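Protein argonaute (PDB 5I4A) uses short guide RNAs with a 5'-hydroxyl end to bind complementary target DNA or RNA and cleave the target strand. Local coordinates at residues A375-D380 and R391-N396; I299-S304 and E364-I369. All blocks are in the same frame, centred on the assembly; numbering follows the deposited sequence.

Contact 1: A375-D380 and R391-N396; sequences AIVLLD and RNFPDN. With nucleotides of chain B.
F393, the first residue to leave helical geometry after helix 387-392, reaches A375 and V377 of strand 374-379 with the far end of its ring. CB, CG and the two CD atoms stay clear of the strand; the contact begins at the CE atoms, and CE1 lies 3.9 Å from V377 CG2. CE2 approaches A375 CB to 3.4 Å, the methyl sitting at the ring edge near its plane. CZ comes between the two, 3.5 Å from V377 CG2, which meets the ring obliquely. V377 offers this methyl because CG1 stands anti to the backbone N (chi1 -179°), turning CG2 beside that nitrogen and out to the ring. Strand 374-379, helix 387-392 and strand 398-403 form a beta-alpha-beta unit of the Mid domain, and F393 lies on the return from helix to second strand, where it also packs on L399. P394 CD stands 3.3 Å above the ring plane, displaced toward the rim, and F301 of the neighbouring strand meets the ring edge-to-face. Replacing F393 with an alanine would remove the ring and is likely to open a gap beside A375 and V377 and cost F301 its edge-to-face partner. Farther along the strand, L379 CD1 touches the guide, 3.5 Å from O2 of U1 of chain B.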
loop_
_atom_site.group_PDB
_atom_site.type_symbol
_atom_site.label_atom_id
_atom_site.label_comp_id
_atom_site.label_asym_id
_atom_site.label_seq_id
_atom_site.Cartn_x
_atom_site.Cartn_y
_atom_site.Cartn_z
ATOM N N ALA A 375 -27.028 -10.981 3.442
ATOM C CA ALA A 375 -27.906 -10.117 2.666
ATOM C C ALA A 375 -27.305 -10.005 1.269
ATOM O O ALA A 375 -26.350 -9.258 1.046
ATOM C CB ALA A 375 -28.067 -8.756 3.328
ATOM N N ILE A 376 -27.861 -10.769 0.331
ATOM C CA ILE A 376 -27.462 -10.697 -1.074
ATOM C C ILE A 376 -28.113 -9.449 -1.663
ATOM O O ILE A 376 -29.307 -9.440 -1.982
ATOM C CB ILE A 376 -27.850 -11.963 -1.842
ATOM C CG1 ILE A 376 -27.099 -13.172 -1.269
ATOM C CG2 ILE A 376 -27.549 -11.801 -3.326
ATOM C CD1 ILE A 376 -27.671 -14.510 -1.685
ATOM N N VAL A 377 -27.330 -8.389 -1.800
ATOM C CA VAL A 377 -27.824 -7.080 -2.205
ATOM C C VAL A 377 -27.351 -6.834 -3.629
ATOM O O VAL A 377 -26.143 -6.734 -3.882
ATOM C CB VAL A 377 -27.334 -5.976 -1.261
ATOM C CG1 VAL A 377 -27.872 -4.622 -1.694
ATOM C CG2 VAL A 377 -27.742 -6.302 0.168
ATOM N N LEU A 378 -28.295 -6.754 -4.562
ATOM C CA LEU A 378 -27.961 -6.579 -5.967
ATOM C C LEU A 378 -27.744 -5.102 -6.265
ATOM O O LEU A 378 -28.650 -4.281 -6.075
ATOM C CB LEU A 378 -29.062 -7.155 -6.857
ATOM C CG LEU A 378 -29.087 -8.674 -7.029
ATOM C CD1 LEU A 378 -29.687 -9.370 -5.813
ATOM C CD2 LEU A 378 -29.841 -9.044 -8.300
ATOM N N LEU A 379 -26.541 -4.766 -6.723
ATOM C CA LEU A 379 -26.195 -3.409 -7.116
ATOM C C LEU A 379 -26.383 -3.253 -8.619
ATOM O O LEU A 379 -25.972 -4.118 -9.396
ATOM C CB LEU A 379 -24.750 -3.082 -6.736
ATOM C CG LEU A 379 -24.290 -3.386 -5.307
ATOM C CD1 LEU A 379 -22.810 -3.083 -5.149
ATOM C CD2 LEU A 379 -25.108 -2.610 -4.282
ATOM N N ASP A 380 -27.007 -2.145 -9.022
ATOM C CA ASP A 380 -27.214 -1.890 -10.444
ATOM C C ASP A 380 -25.904 -1.593 -11.162
ATOM O O ASP A 380 -25.748 -1.937 -12.338
ATOM C CB ASP A 380 -28.190 -0.730 -10.629
ATOM C CG ASP A 380 -29.616 -1.119 -10.304
ATOM O OD1 ASP A 380 -30.078 -2.160 -10.816
ATOM O OD2 ASP A 380 -30.269 -0.390 -9.528
ATOM N N ARG A 391 -23.581 1.895 6.132
ATOM C CA ARG A 391 -23.934 2.668 7.319
ATOM C C ARG A 391 -25.399 2.485 7.700
ATOM O O ARG A 391 -25.731 2.400 8.888
ATOM C CB ARG A 391 -23.610 4.139 7.060
ATOM C CG ARG A 391 -23.988 5.142 8.130
ATOM C CD ARG A 391 -23.257 6.445 7.822
ATOM N NE ARG A 391 -23.883 7.634 8.386
ATOM C CZ ARG A 391 -23.347 8.849 8.330
ATOM N NH1 ARG A 391 -22.169 9.031 7.743
ATOM N NH2 ARG A 391 -23.981 9.883 8.865
ATOM N N ASN A 392 -26.288 2.409 6.710
ATOM C CA ASN A 392 -27.723 2.366 6.960
ATOM C C ASN A 392 -28.289 0.954 6.989
ATOM O O ASN A 392 -29.451 0.777 7.372
ATOM C CB ASN A 392 -28.460 3.183 5.898
ATOM C CG ASN A 392 -27.935 4.596 5.795
ATOM O OD1 ASN A 392 -27.557 5.200 6.799
ATOM N ND2 ASN A 392 -27.895 5.128 4.579
ATOM N N PHE A 393 -27.505 -0.046 6.601
ATOM C CA PHE A 393 -28.015 -1.401 6.526
ATOM C C PHE A 393 -28.261 -1.960 7.926
ATOM O O PHE A 393 -27.554 -1.607 8.875
ATOM C CB PHE A 393 -27.037 -2.293 5.774
ATOM C CG PHE A 393 -27.705 -3.300 4.900
ATOM C CD1 PHE A 393 -28.351 -2.907 3.740
ATOM C CD2 PHE A 393 -27.697 -4.639 5.239
ATOM C CE1 PHE A 393 -28.973 -3.833 2.934
ATOM C CE2 PHE A 393 -28.319 -5.565 4.441
ATOM C CZ PHE A 393 -28.957 -5.164 3.286
ATOM N N PRO A 394 -29.268 -2.822 8.083
ATOM C CA PRO A 394 -29.512 -3.439 9.393
ATOM C C PRO A 394 -28.280 -4.188 9.879
ATOM O O PRO A 394 -27.657 -4.947 9.133
ATOM C CB PRO A 394 -30.689 -4.386 9.127
ATOM C CG PRO A 394 -31.369 -3.822 7.922
ATOM C CD PRO A 394 -30.281 -3.215 7.086
ATOM N N ASP A 395 -27.928 -3.964 11.145
ATOM C CA ASP A 395 -26.686 -4.495 11.688
ATOM C C ASP A 395 -26.758 -5.983 11.998
ATOM O O ASP A 395 -25.714 -6.610 12.195
ATOM C CB ASP A 395 -26.292 -3.724 12.949
ATOM C CG ASP A 395 -26.015 -2.260 12.669
ATOM O OD1 ASP A 395 -25.477 -1.951 11.585
ATOM O OD2 ASP A 395 -26.343 -1.418 13.530
ATOM N N ASN A 396 -27.954 -6.564 12.047
ATOM C CA ASN A 396 -28.073 -7.996 12.279
ATOM C C ASN A 396 -27.915 -8.816 11.004
ATOM O O ASN A 396 -28.038 -10.044 11.056
ATOM C CB ASN A 396 -29.416 -8.313 12.946
ATOM C CG ASN A 396 -30.601 -7.810 12.148
ATOM O OD1 ASN A 396 -30.521 -6.787 11.469
ATOM N ND2 ASN A 396 -31.715 -8.531 12.229
ATOM O "O5'" U B 1 -17.025 -5.480 -2.617
ATOM C "C5'" U B 1 -18.347 -6.006 -2.566
ATOM C "C4'" U B 1 -19.151 -5.630 -3.788
ATOM O "O4'" U B 1 -19.447 -4.209 -3.746
ATOM C "C3'" U B 1 -18.471 -5.893 -5.129
ATOM O "O3'" U B 1 -19.429 -6.353 -6.082
ATOM C "C2'" U B 1 -17.953 -4.517 -5.539
ATOM O "O2'" U B 1 -17.844 -4.327 -6.935
ATOM C "C1'" U B 1 -18.995 -3.582 -4.930
ATOM N N1 U B 1 -18.438 -2.276 -4.555
ATOM C C2 U B 1 -18.991 -1.118 -5.070
ATOM O O2 U B 1 -19.944 -1.116 -5.831
ATOM N N3 U B 1 -18.384 0.044 -4.653
ATOM C C4 U B 1 -17.301 0.155 -3.796
ATOM O O4 U B 1 -16.859 1.266 -3.507
ATOM C C5 U B 1 -16.789 -1.089 -3.313
ATOM C C6 U B 1 -17.361 -2.229 -3.704
#

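Contact 2: I299-S304 and E364-I369; sequences IFFFSS and EFINQI
I299 and I369 meet tip to tip, their CD1 methyls 3.8 Å apart, where strand 295-302 faces segment 364-369. The two branches of I299 serve different partners: CG1, placed between the backbone N and the carbonyl carbon (chi1 56°), leads to I369, while CG2 comes to 4.3 Å from F365 CE2, at the edge of that ring. Two residues along the strand, F301 presents its own ring edge to the helix, with CE2 4.5 Å from I366 CD1, a looser touch. F365, I366 and I369 thus bring one phenyl edge and two isoleucine tips to the strand. Around this first shell, the ring of F365 meets that of F351 with planes inclined by about 20°, and F301 also packs on A375 and V377 of strand 374-379. The helical turn is held by backbone bonds, Q368 N to E364 O at 2.9 Å and I369 N to I366 O at 3.2 Å. N396 ND2 donates to the carbonyl oxygens of both I366 and I369, tying the turn to the chain ahead of strand 398-403. No hydrogen bond joins the two segments, so their pairing rests on largely buried apolar surfaces and is likely to depend on shape and the exclusion of water.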
loop_
_atom_site.group_PDB
_atom_site.type_symbol
_atom_site.label_atom_id
_atom_site.label_comp_id
_atom_site.label_asym_id
_atom_site.label_seq_id
_atom_site.Cartn_x
_atom_site.Cartn_y
_atom_site.Cartn_z
ATOM N N ILE A 299 -30.941 -13.929 2.492
ATOM C CA ILE A 299 -32.101 -13.272 1.905
ATOM C C ILE A 299 -31.599 -12.317 0.827
ATOM O O ILE A 299 -30.407 -12.016 0.743
ATOM C CB ILE A 299 -32.959 -12.515 2.945
ATOM C CG1 ILE A 299 -32.111 -11.497 3.711
ATOM C CG2 ILE A 299 -33.646 -13.491 3.896
ATOM C CD1 ILE A 299 -32.910 -10.658 4.688
ATOM N N PHE A 300 -32.526 -11.835 0.001
ATOM C CA PHE A 300 -32.202 -11.041 -1.177
ATOM C C PHE A 300 -32.751 -9.625 -1.051
ATOM O O PHE A 300 -33.869 -9.421 -0.563
ATOM C CB PHE A 300 -32.767 -11.684 -2.457
ATOM C CG PHE A 300 -32.230 -13.058 -2.746
ATOM C CD1 PHE A 300 -32.848 -14.183 -2.224
ATOM C CD2 PHE A 300 -31.118 -13.224 -3.557
ATOM C CE1 PHE A 300 -32.357 -15.448 -2.498
ATOM C CE2 PHE A 300 -30.625 -14.485 -3.831
ATOM C CZ PHE A 300 -31.245 -15.596 -3.301
ATOM N N PHE A 301 -31.966 -8.651 -1.509
ATOM C CA PHE A 301 -32.393 -7.257 -1.585
ATOM C C PHE A 301 -32.197 -6.759 -3.010
ATOM O O PHE A 301 -31.086 -6.824 -3.546
ATOM C CB PHE A 301 -31.618 -6.375 -0.602
ATOM C CG PHE A 301 -32.008 -6.576 0.836
ATOM C CD1 PHE A 301 -31.384 -7.540 1.608
ATOM C CD2 PHE A 301 -33.000 -5.798 1.412
ATOM C CE1 PHE A 301 -31.744 -7.727 2.934
ATOM C CE2 PHE A 301 -33.362 -5.981 2.732
ATOM C CZ PHE A 301 -32.737 -6.946 3.493
ATOM N N PHE A 302 -33.268 -6.257 -3.613
ATOM C CA PHE A 302 -33.226 -5.720 -4.963
ATOM C C PHE A 302 -33.516 -4.226 -4.929
ATOM O O PHE A 302 -34.256 -3.740 -4.068
ATOM C CB PHE A 302 -34.231 -6.426 -5.877
ATOM C CG PHE A 302 -34.030 -7.913 -5.963
ATOM C CD1 PHE A 302 -34.628 -8.760 -5.045
ATOM C CD2 PHE A 302 -33.257 -8.466 -6.967
ATOM C CE1 PHE A 302 -34.449 -10.122 -5.123
ATOM C CE2 PHE A 302 -33.076 -9.829 -7.049
ATOM C CZ PHE A 302 -33.672 -10.657 -6.123
ATOM N N SER A 303 -32.928 -3.496 -5.878
ATOM C CA SER A 303 -33.127 -2.053 -5.922
ATOM C C SER A 303 -34.500 -1.676 -6.467
ATOM O O SER A 303 -34.931 -0.532 -6.282
ATOM C CB SER A 303 -32.028 -1.397 -6.759
ATOM O OG SER A 303 -32.092 -1.817 -8.110
ATOM N N SER A 304 -35.193 -2.605 -7.123
ATOM C CA SER A 304 -36.513 -2.351 -7.690
ATOM C C SER A 304 -37.105 -3.673 -8.149
ATOM O O SER A 304 -36.395 -4.671 -8.306
ATOM C CB SER A 304 -36.447 -1.366 -8.862
ATOM O OG SER A 304 -35.663 -1.891 -9.922
ATOM N N GLU A 364 -40.809 -6.511 10.988
ATOM C CA GLU A 364 -40.745 -7.537 12.023
ATOM C C GLU A 364 -39.826 -8.672 11.600
ATOM O O GLU A 364 -38.942 -9.084 12.358
ATOM C CB GLU A 364 -42.144 -8.066 12.334
ATOM C CG GLU A 364 -42.160 -9.171 13.382
ATOM C CD GLU A 364 -43.554 -9.711 13.640
ATOM O OE1 GLU A 364 -43.672 -10.875 14.078
ATOM O OE2 GLU A 364 -44.532 -8.973 13.400
ATOM N N PHE A 365 -40.008 -9.173 10.376
ATOM C CA PHE A 365 -39.207 -10.295 9.894
ATOM C C PHE A 365 -37.723 -9.953 9.875
ATOM O O PHE A 365 -36.888 -10.729 10.355
ATOM C CB PHE A 365 -39.668 -10.709 8.497
ATOM C CG PHE A 365 -38.751 -11.692 7.831
ATOM C CD1 PHE A 365 -38.832 -13.041 8.130
ATOM C CD2 PHE A 365 -37.799 -11.269 6.918
ATOM C CE1 PHE A 365 -37.987 -13.952 7.525
ATOM C CE2 PHE A 365 -36.946 -12.177 6.316
ATOM C CZ PHE A 365 -37.044 -13.519 6.617
ATOM N N ILE A 366 -37.373 -8.802 9.299
ATOM C CA ILE A 366 -35.971 -8.404 9.231
ATOM C C ILE A 366 -35.409 -8.192 10.629
ATOM O O ILE A 366 -34.289 -8.620 10.938
ATOM C CB ILE A 366 -35.821 -7.142 8.360
ATOM C CG1 ILE A 366 -36.198 -7.451 6.910
ATOM C CG2 ILE A 366 -34.407 -6.586 8.456
ATOM C CD1 ILE A 366 -36.354 -6.219 6.043
ATOM N N ASN A 367 -36.182 -7.544 11.504
ATOM C CA ASN A 367 -35.686 -7.235 12.841
ATOM C C ASN A 367 -35.474 -8.498 13.668
ATOM O O ASN A 367 -34.533 -8.568 14.470
ATOM C CB ASN A 367 -36.649 -6.281 13.545
ATOM C CG ASN A 367 -36.231 -5.972 14.967
ATOM O OD1 ASN A 367 -35.444 -5.057 15.210
ATOM N ND2 ASN A 367 -36.759 -6.735 15.917
ATOM N N GLN A 368 -36.328 -9.509 13.492
ATOM C CA GLN A 368 -36.199 -10.737 14.269
ATOM C C GLN A 368 -35.123 -11.671 13.735
ATOM O O GLN A 368 -34.877 -12.713 14.352
ATOM C CB GLN A 368 -37.540 -11.484 14.336
ATOM C CG GLN A 368 -38.154 -11.885 12.995
ATOM C CD GLN A 368 -37.561 -13.148 12.399
ATOM O OE1 GLN A 368 -37.718 -14.239 12.943
ATOM N NE2 GLN A 368 -36.881 -13.003 11.266
ATOM N N ILE A 369 -34.483 -11.334 12.613
ATOM C CA ILE A 369 -33.435 -12.193 12.075
ATOM C C ILE A 369 -32.282 -12.249 13.064
ATOM O O ILE A 369 -31.729 -11.216 13.462
ATOM C CB ILE A 369 -32.971 -11.698 10.703
ATOM C CG1 ILE A 369 -33.987 -12.088 9.627
ATOM C CG2 ILE A 369 -31.589 -12.259 10.375
ATOM C CD1 ILE A 369 -33.678 -11.522 8.257
#

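In the fold
Both contacts lie in the Mid domain, their centres 9 Å apart, and share its parallel sheet, in which strands 295-302 and 374-379 are neighbours. Along the chain they run in series: contact 2 closes at segment 364-369, and strand 374-379, the next element, opens contact 1. A backbone hydrogen bond from F301 N to I376 O, 2.8 Å long, joins the two strands, and L378 packs on F302. Near the C-terminal ends of these strands D380 OD2 lies 2.7 Å from S303 OG in a probable hydrogen bond. F301 touches both F393 of contact 1 and I366 of contact 2, and the two contacts therefore share apolar packing on the sheet of the domain that, in Argonautes, receives the 5' end of the guide.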